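Local coordinates for putative glycosyltransferase (Mannosyltransferase) involved in glycosylating the PBCV-1 major capsid protein (Paramecium bursaria Chlorella virus 1, PDB 2P6W) that probably transfers sugars from a UDP-sugar in glycosylation of the viral major capsid protein, this chain being its manganese-binding N-terminal domain, at residues N39-P47 with R58-K69. Numbering follows the deposited sequence.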
ATOM      1  N   ASN A  39       2.940  13.351  -5.338  1.00 22.21           N
ATOM      2  CA  ASN A  39       4.254  13.279  -4.697  1.00 21.91           C
ATOM      3  C   ASN A  39       4.616  11.811  -4.574  1.00 22.46           C
ATOM      4  O   ASN A  39       3.729  10.964  -4.524  1.00 22.71           O
ATOM      5  CB  ASN A  39       4.236  13.888  -3.291  1.00 22.46           C
ATOM      6  CG  ASN A  39       3.685  15.302  -3.263  1.00 23.32           C
ATOM      7  OD1 ASN A  39       2.749  15.616  -2.495  1.00 27.61           O
ATOM      8  ND2 ASN A  39       4.236  16.162  -4.106  1.00 23.87           N
ATOM      9  N   PHE A  40       5.912  11.518  -4.539  1.00 22.18           N
ATOM     10  CA  PHE A  40       6.397  10.159  -4.399  1.00 22.77           C
ATOM     11  C   PHE A  40       7.478  10.142  -3.319  1.00 22.68           C
ATOM     12  O   PHE A  40       8.454  10.893  -3.419  1.00 23.33           O
ATOM     13  CB  PHE A  40       6.958   9.666  -5.736  1.00 23.69           C
ATOM     14  CG  PHE A  40       7.513   8.286  -5.684  1.00 25.14           C
ATOM     15  CD1 PHE A  40       6.727   7.218  -5.266  1.00 26.44           C
ATOM     16  CD2 PHE A  40       8.835   8.047  -6.052  1.00 28.71           C
ATOM     17  CE1 PHE A  40       7.253   5.912  -5.211  1.00 28.72           C
ATOM     18  CE2 PHE A  40       9.370   6.750  -6.007  1.00 28.49           C
ATOM     19  CZ  PHE A  40       8.573   5.687  -5.600  1.00 26.89           C
ATOM     20  N   TYR A  41       7.262   9.331  -2.278  1.00 22.02           N
ATOM     21  CA  TYR A  41       8.245   9.126  -1.215  1.00 21.54           C
ATOM     22  C   TYR A  41       8.672   7.675  -1.220  1.00 21.84           C
ATOM     23  O   TYR A  41       7.825   6.780  -1.178  1.00 21.85           O
ATOM     24  CB  TYR A  41       7.717   9.480   0.202  1.00 22.14           C
ATOM     25  CG  TYR A  41       8.826   9.308   1.200  1.00 20.84           C
ATOM     26  CD1 TYR A  41       9.745  10.327   1.425  1.00 21.51           C
ATOM     27  CD2 TYR A  41       9.027   8.085   1.839  1.00 20.60           C
ATOM     28  CE1 TYR A  41      10.814  10.151   2.287  1.00 20.72           C
ATOM     29  CE2 TYR A  41      10.085   7.897   2.715  1.00 19.92           C
ATOM     30  CZ  TYR A  41      10.991   8.936   2.920  1.00 21.43           C
ATOM     31  OH  TYR A  41      12.073   8.782   3.762  1.00 22.28           O
ATOM     32  N   TYR A  42       9.987   7.434  -1.252  1.00 20.82           N
ATOM     33  CA  TYR A  42      10.494   6.052  -1.266  1.00 21.69           C
ATOM     34  C   TYR A  42      11.564   5.836  -0.208  1.00 21.18           C
ATOM     35  O   TYR A  42      12.588   6.533  -0.212  1.00 21.94           O
ATOM     36  CB  TYR A  42      11.072   5.741  -2.644  1.00 21.14           C
ATOM     37  CG  TYR A  42      11.274   4.281  -2.914  1.00 21.28           C
ATOM     38  CD1 TYR A  42      10.190   3.459  -3.251  1.00 22.05           C
ATOM     39  CD2 TYR A  42      12.547   3.704  -2.850  1.00 22.48           C
ATOM     40  CE1 TYR A  42      10.392   2.081  -3.505  1.00 21.14           C
ATOM     41  CE2 TYR A  42      12.747   2.361  -3.114  1.00 22.58           C
ATOM     42  CZ  TYR A  42      11.673   1.552  -3.442  1.00 22.32           C
ATOM     43  OH  TYR A  42      11.868   0.210  -3.715  1.00 23.06           O
ATOM     44  N   GLU A  43      11.336   4.889   0.703  1.00 21.05           N
ATOM     45  CA  GLU A  43      12.285   4.625   1.775  1.00 22.00           C
ATOM     46  C   GLU A  43      13.322   3.597   1.333  1.00 22.69           C
ATOM     47  O   GLU A  43      12.992   2.438   1.071  1.00 23.64           O
ATOM     48  CB  GLU A  43      11.549   4.150   3.021  1.00 21.73           C
ATOM     49  CG  GLU A  43      12.453   3.989   4.261  1.00 21.36           C
ATOM     50  CD  GLU A  43      12.934   5.340   4.810  1.00 22.68           C
ATOM     51  OE1 GLU A  43      12.162   6.328   4.736  1.00 23.94           O
ATOM     52  OE2 GLU A  43      14.080   5.403   5.310  1.00 24.97           O
ATOM     53  N   GLU A  44      14.574   4.033   1.253  1.00 23.67           N
ATOM     54  CA  GLU A  44      15.657   3.158   0.795  1.00 26.05           C
ATOM     55  C   GLU A  44      16.529   2.659   1.947  1.00 25.66           C
ATOM     56  O   GLU A  44      17.451   1.873   1.720  1.00 25.97           O
ATOM     57  CB  GLU A  44      16.548   3.886  -0.215  1.00 26.46           C
ATOM     58  CG  GLU A  44      15.916   4.202  -1.556  1.00 30.88           C
ATOM     59  CD  GLU A  44      16.807   5.100  -2.409  1.00 30.40           C
ATOM     60  OE1 GLU A  44      18.031   4.836  -2.485  1.00 35.48           O
ATOM     61  OE2 GLU A  44      16.289   6.066  -3.007  1.00 38.21           O
ATOM     62  N   SER A  45      16.267   3.127   3.170  1.00 25.22           N
ATOM     63  CA  SER A  45      17.082   2.743   4.323  1.00 25.36           C
ATOM     64  C   SER A  45      16.871   1.290   4.719  1.00 25.74           C
ATOM     65  O   SER A  45      15.787   0.740   4.524  1.00 25.67           O
ATOM     66  CB  SER A  45      16.767   3.632   5.527  1.00 25.31           C
ATOM     67  OG  SER A  45      15.444   3.401   5.981  1.00 24.29           O
ATOM     68  N   GLU A  46      17.919   0.681   5.263  1.00 27.22           N
ATOM     69  CA  GLU A  46      17.823  -0.636   5.878  1.00 28.26           C
ATOM     70  C   GLU A  46      17.103  -0.526   7.224  1.00 28.25           C
ATOM     71  O   GLU A  46      17.495   0.283   8.067  1.00 27.63           O
ATOM     72  CB  GLU A  46      19.224  -1.227   6.078  1.00 28.60           C
ATOM     73  CG  GLU A  46      19.231  -2.590   6.768  1.00 29.76           C
ATOM     74  CD  GLU A  46      20.597  -3.252   6.766  1.00 30.50           C
ATOM     75  OE1 GLU A  46      21.606  -2.575   6.477  1.00 33.93           O
ATOM     76  OE2 GLU A  46      20.651  -4.466   7.068  1.00 36.86           O
ATOM     77  N   PRO A  47      16.051  -1.340   7.429  1.00 28.59           N
ATOM     78  CA  PRO A  47      15.307  -1.307   8.689  1.00 28.81           C
ATOM     79  C   PRO A  47      16.211  -1.668   9.857  1.00 29.17           C
ATOM     80  O   PRO A  47      17.078  -2.539   9.720  1.00 28.58           O
ATOM     81  CB  PRO A  47      14.234  -2.383   8.498  1.00 28.70           C
ATOM     82  CG  PRO A  47      14.158  -2.611   7.013  1.00 29.46           C
ATOM     83  CD  PRO A  47      15.509  -2.335   6.484  1.00 28.86           C
ATOM     84  N   ARG A  58       6.588  -1.692   9.194  1.00 21.92           N
ATOM     85  CA  ARG A  58       7.408  -0.537   8.808  1.00 22.83           C
ATOM     86  C   ARG A  58       6.665   0.516   7.971  1.00 21.97           C
ATOM     87  O   ARG A  58       6.990   1.704   8.058  1.00 21.88           O
ATOM     88  CB  ARG A  58       8.712  -0.955   8.119  1.00 23.15           C
ATOM     89  CG  ARG A  58       9.754   0.158   8.168  1.00 25.73           C
ATOM     90  CD  ARG A  58      11.140  -0.319   7.821  1.00 28.24           C
ATOM     91  NE  ARG A  58      12.150   0.630   8.305  1.00 30.96           N
ATOM     92  CZ  ARG A  58      13.052   1.237   7.538  1.00 31.92           C
ATOM     93  NH1 ARG A  58      13.114   0.984   6.244  1.00 30.27           N
ATOM     94  NH2 ARG A  58      13.917   2.079   8.085  1.00 31.86           N
ATOM     95  N   ARG A  59       5.669   0.103   7.184  1.00 22.19           N
ATOM     96  CA  ARG A  59       4.854   1.055   6.412  1.00 21.81           C
ATOM     97  C   ARG A  59       4.251   2.178   7.288  1.00 22.07           C
ATOM     98  O   ARG A  59       4.099   3.316   6.834  1.00 22.65           O
ATOM     99  CB  ARG A  59       3.752   0.319   5.671  1.00 21.74           C
ATOM    100  CG  ARG A  59       2.757  -0.344   6.573  1.00 21.35           C
ATOM    101  CD  ARG A  59       1.920  -1.358   5.778  1.00 22.71           C
ATOM    102  NE  ARG A  59       2.734  -2.538   5.519  1.00 22.08           N
ATOM    103  CZ  ARG A  59       2.442  -3.472   4.621  1.00 26.73           C
ATOM    104  NH1 ARG A  59       1.349  -3.359   3.882  1.00 24.80           N
ATOM    105  NH2 ARG A  59       3.258  -4.511   4.457  1.00 25.40           N
ATOM    106  N   SER A  60       3.915   1.855   8.538  1.00 21.46           N
ATOM    107  CA  SER A  60       3.303   2.834   9.442  1.00 22.21           C
ATOM    108  C   SER A  60       4.339   3.772  10.071  1.00 22.88           C
ATOM    109  O   SER A  60       3.986   4.773  10.719  1.00 23.22           O
ATOM    110  CB  SER A  60       2.477   2.128  10.521  1.00 22.31           C
ATOM    111  OG  SER A  60       1.416   1.406   9.928  1.00 23.38           O
ATOM    112  N   TRP A  61       5.617   3.427   9.900  1.00 22.54           N
ATOM    113  CA  TRP A  61       6.716   4.324  10.238  1.00 23.06           C
ATOM    114  C   TRP A  61       7.075   5.183   9.019  1.00 22.76           C
ATOM    115  O   TRP A  61       7.282   6.401   9.147  1.00 23.51           O
ATOM    116  CB  TRP A  61       7.921   3.511  10.723  1.00 23.24           C
ATOM    117  CG  TRP A  61       9.129   4.327  11.108  1.00 23.02           C
ATOM    118  CD1 TRP A  61       9.380   4.895  12.316  1.00 24.17           C
ATOM    119  CD2 TRP A  61      10.249   4.633  10.271  1.00 23.54           C
ATOM    120  NE1 TRP A  61      10.591   5.556  12.287  1.00 23.99           N
ATOM    121  CE2 TRP A  61      11.135   5.418  11.038  1.00 25.16           C
ATOM    122  CE3 TRP A  61      10.570   4.362   8.928  1.00 24.48           C
ATOM    123  CZ2 TRP A  61      12.342   5.904  10.523  1.00 24.80           C
ATOM    124  CZ3 TRP A  61      11.778   4.836   8.424  1.00 23.17           C
ATOM    125  CH2 TRP A  61      12.642   5.610   9.222  1.00 23.24           C
ATOM    126  N   ILE A  62       7.133   4.552   7.844  1.00 22.76           N
ATOM    127  CA  ILE A  62       7.462   5.260   6.584  1.00 22.64           C
ATOM    128  C   ILE A  62       6.452   6.372   6.262  1.00 23.35           C
ATOM    129  O   ILE A  62       6.817   7.421   5.709  1.00 23.18           O
ATOM    130  CB  ILE A  62       7.627   4.285   5.390  1.00 22.48           C
ATOM    131  CG1 ILE A  62       8.755   3.291   5.668  1.00 22.84           C
ATOM    132  CG2 ILE A  62       7.864   5.034   4.036  1.00 22.98           C
ATOM    133  CD1 ILE A  62       8.745   2.125   4.706  1.00 23.86           C
ATOM    134  N   ILE A  63       5.181   6.179   6.616  1.00 22.92           N
ATOM    135  CA  ILE A  63       4.209   7.249   6.402  1.00 22.97           C
ATOM    136  C   ILE A  63       4.598   8.590   7.072  1.00 23.24           C
ATOM    137  O   ILE A  63       4.357   9.652   6.486  1.00 23.14           O
ATOM    138  CB  ILE A  63       2.761   6.793   6.725  1.00 22.55           C
ATOM    139  CG1 ILE A  63       1.751   7.726   6.047  1.00 22.90           C
ATOM    140  CG2 ILE A  63       2.555   6.627   8.236  1.00 23.51           C
ATOM    141  CD1 ILE A  63       0.321   7.249   6.160  1.00 24.34           C
ATOM    142  N   GLN A  64       5.192   8.566   8.274  1.00 23.37           N
ATOM    143  CA  GLN A  64       5.654   9.804   8.897  1.00 24.02           C
ATOM    144  C   GLN A  64       6.770  10.460   8.068  1.00 23.44           C
ATOM    145  O   GLN A  64       6.829  11.675   7.952  1.00 23.61           O
ATOM    146  CB  GLN A  64       6.069   9.638  10.384  1.00 24.42           C
ATOM    147  CG  GLN A  64       6.587  10.994  10.964  1.00 26.42           C
ATOM    148  CD  GLN A  64       6.820  11.078  12.473  1.00 26.50           C
ATOM    149  OE1 GLN A  64       7.141  10.082  13.180  1.00 27.86           O
ATOM    150  NE2 GLN A  64       6.708  12.296  12.972  1.00 24.35           N
ATOM    151  N   GLN A  65       7.636   9.640   7.476  1.00 22.45           N
ATOM    152  CA  GLN A  65       8.692  10.145   6.595  1.00 21.73           C
ATOM    153  C   GLN A  65       8.067  10.916   5.446  1.00 21.56           C
ATOM    154  O   GLN A  65       8.512  12.024   5.110  1.00 22.31           O
ATOM    155  CB  GLN A  65       9.506   8.995   6.005  1.00 21.19           C
ATOM    156  CG  GLN A  65      10.269   8.128   7.003  1.00 20.13           C
ATOM    157  CD  GLN A  65      11.532   8.799   7.502  1.00 21.39           C
ATOM    158  OE1 GLN A  65      11.471   9.741   8.293  1.00 23.75           O
ATOM    159  NE2 GLN A  65      12.680   8.324   7.048  1.00 21.23           N
ATOM    160  N   ALA A  66       7.036  10.310   4.850  1.00 21.79           N
ATOM    161  CA  ALA A  66       6.319  10.928   3.720  1.00 21.79           C
ATOM    162  C   ALA A  66       5.605  12.219   4.118  1.00 22.71           C
ATOM    163  O   ALA A  66       5.585  13.188   3.358  1.00 23.36           O
ATOM    164  CB  ALA A  66       5.324   9.941   3.130  1.00 22.36           C
ATOM    165  N   ALA A  67       5.000  12.218   5.300  1.00 22.60           N
ATOM    166  CA  ALA A  67       4.313  13.404   5.809  1.00 23.17           C
ATOM    167  C   ALA A  67       5.283  14.547   6.061  1.00 23.25           C
ATOM    168  O   ALA A  67       4.956  15.710   5.803  1.00 24.46           O
ATOM    169  CB  ALA A  67       3.552  13.073   7.092  1.00 23.11           C
ATOM    170  N   GLU A  68       6.469  14.237   6.589  1.00 22.75           N
ATOM    171  CA  GLU A  68       7.465  15.288   6.797  1.00 23.43           C
ATOM    172  C   GLU A  68       7.933  15.896   5.473  1.00 23.90           C
ATOM    173  O   GLU A  68       8.086  17.118   5.344  1.00 23.95           O
ATOM    174  CB  GLU A  68       8.650  14.749   7.578  1.00 22.59           C
ATOM    175  CG  GLU A  68       9.686  15.833   7.886  1.00 23.07           C
ATOM    176  CD  GLU A  68      10.750  15.378   8.850  1.00 25.14           C
ATOM    177  OE1 GLU A  68      10.643  14.248   9.356  1.00 24.28           O
ATOM    178  OE2 GLU A  68      11.708  16.153   9.091  1.00 25.81           O
ATOM    179  N   LYS A  69       8.141  15.037   4.484  1.00 23.71           N
ATOM    180  CA  LYS A  69       8.660  15.486   3.193  1.00 24.59           C
ATOM    181  C   LYS A  69       7.595  16.268   2.447  1.00 24.99           C
ATOM    182  O   LYS A  69       7.909  17.270   1.773  1.00 24.98           O
ATOM    183  CB  LYS A  69       9.144  14.283   2.378  1.00 25.07           C
ATOM    184  CG  LYS A  69       9.739  14.592   1.008  1.00 28.68           C
ATOM    185  CD  LYS A  69      11.004  15.409   1.081  1.00 32.65           C
ATOM    186  CE  LYS A  69      11.456  15.833  -0.318  1.00 35.62           C
ATOM    187  NZ  LYS A  69      11.730  14.673  -1.229  1.00 37.63           N
TER
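E43 meets Q65, its carboxylate linking strand to helix. Q65 NE2 donates to E43 OE1 (3.1 Å, 160° at the hydrogen), with the acceptor close to the amide plane. Y41 OH also donates to E43 OE1, at 2.6 Å, the two donors coming from opposite carboxylate faces. E43 OE2 accepts from S45 OG through its anti lone pair. W61 turns its ring edge, at CZ3, to the carboxylate, the planes 74° apart.

Y41 lays one ring face on the helix backbone at Q65 and A66. I62 CG2 lies at the ring edge, 3.9 Å from Y41 CE2. With CG anti to the backbone N (chi1 -177°), the Y41 ring reaches across the helix, and its hydroxyl ends beside Q65.

The extended R58 chain brings its guanidinium edge to S45. R58 NH2 donates to S45 OG at 2.9 Å, nearly in the guanidinium plane. P47 CA sits over one guanidinium face.

Outer strand 39-43 pairs with strand 8-13. Helix 59-69 lies in the beta-alpha-beta crossover to parallel strand 75-79, consistent with a Rossmann-like GT-A sheet. I62 also touches W78 of that strand, helix 132-140 packs against I63 and A67, and R59 reaches D80 of the manganese site.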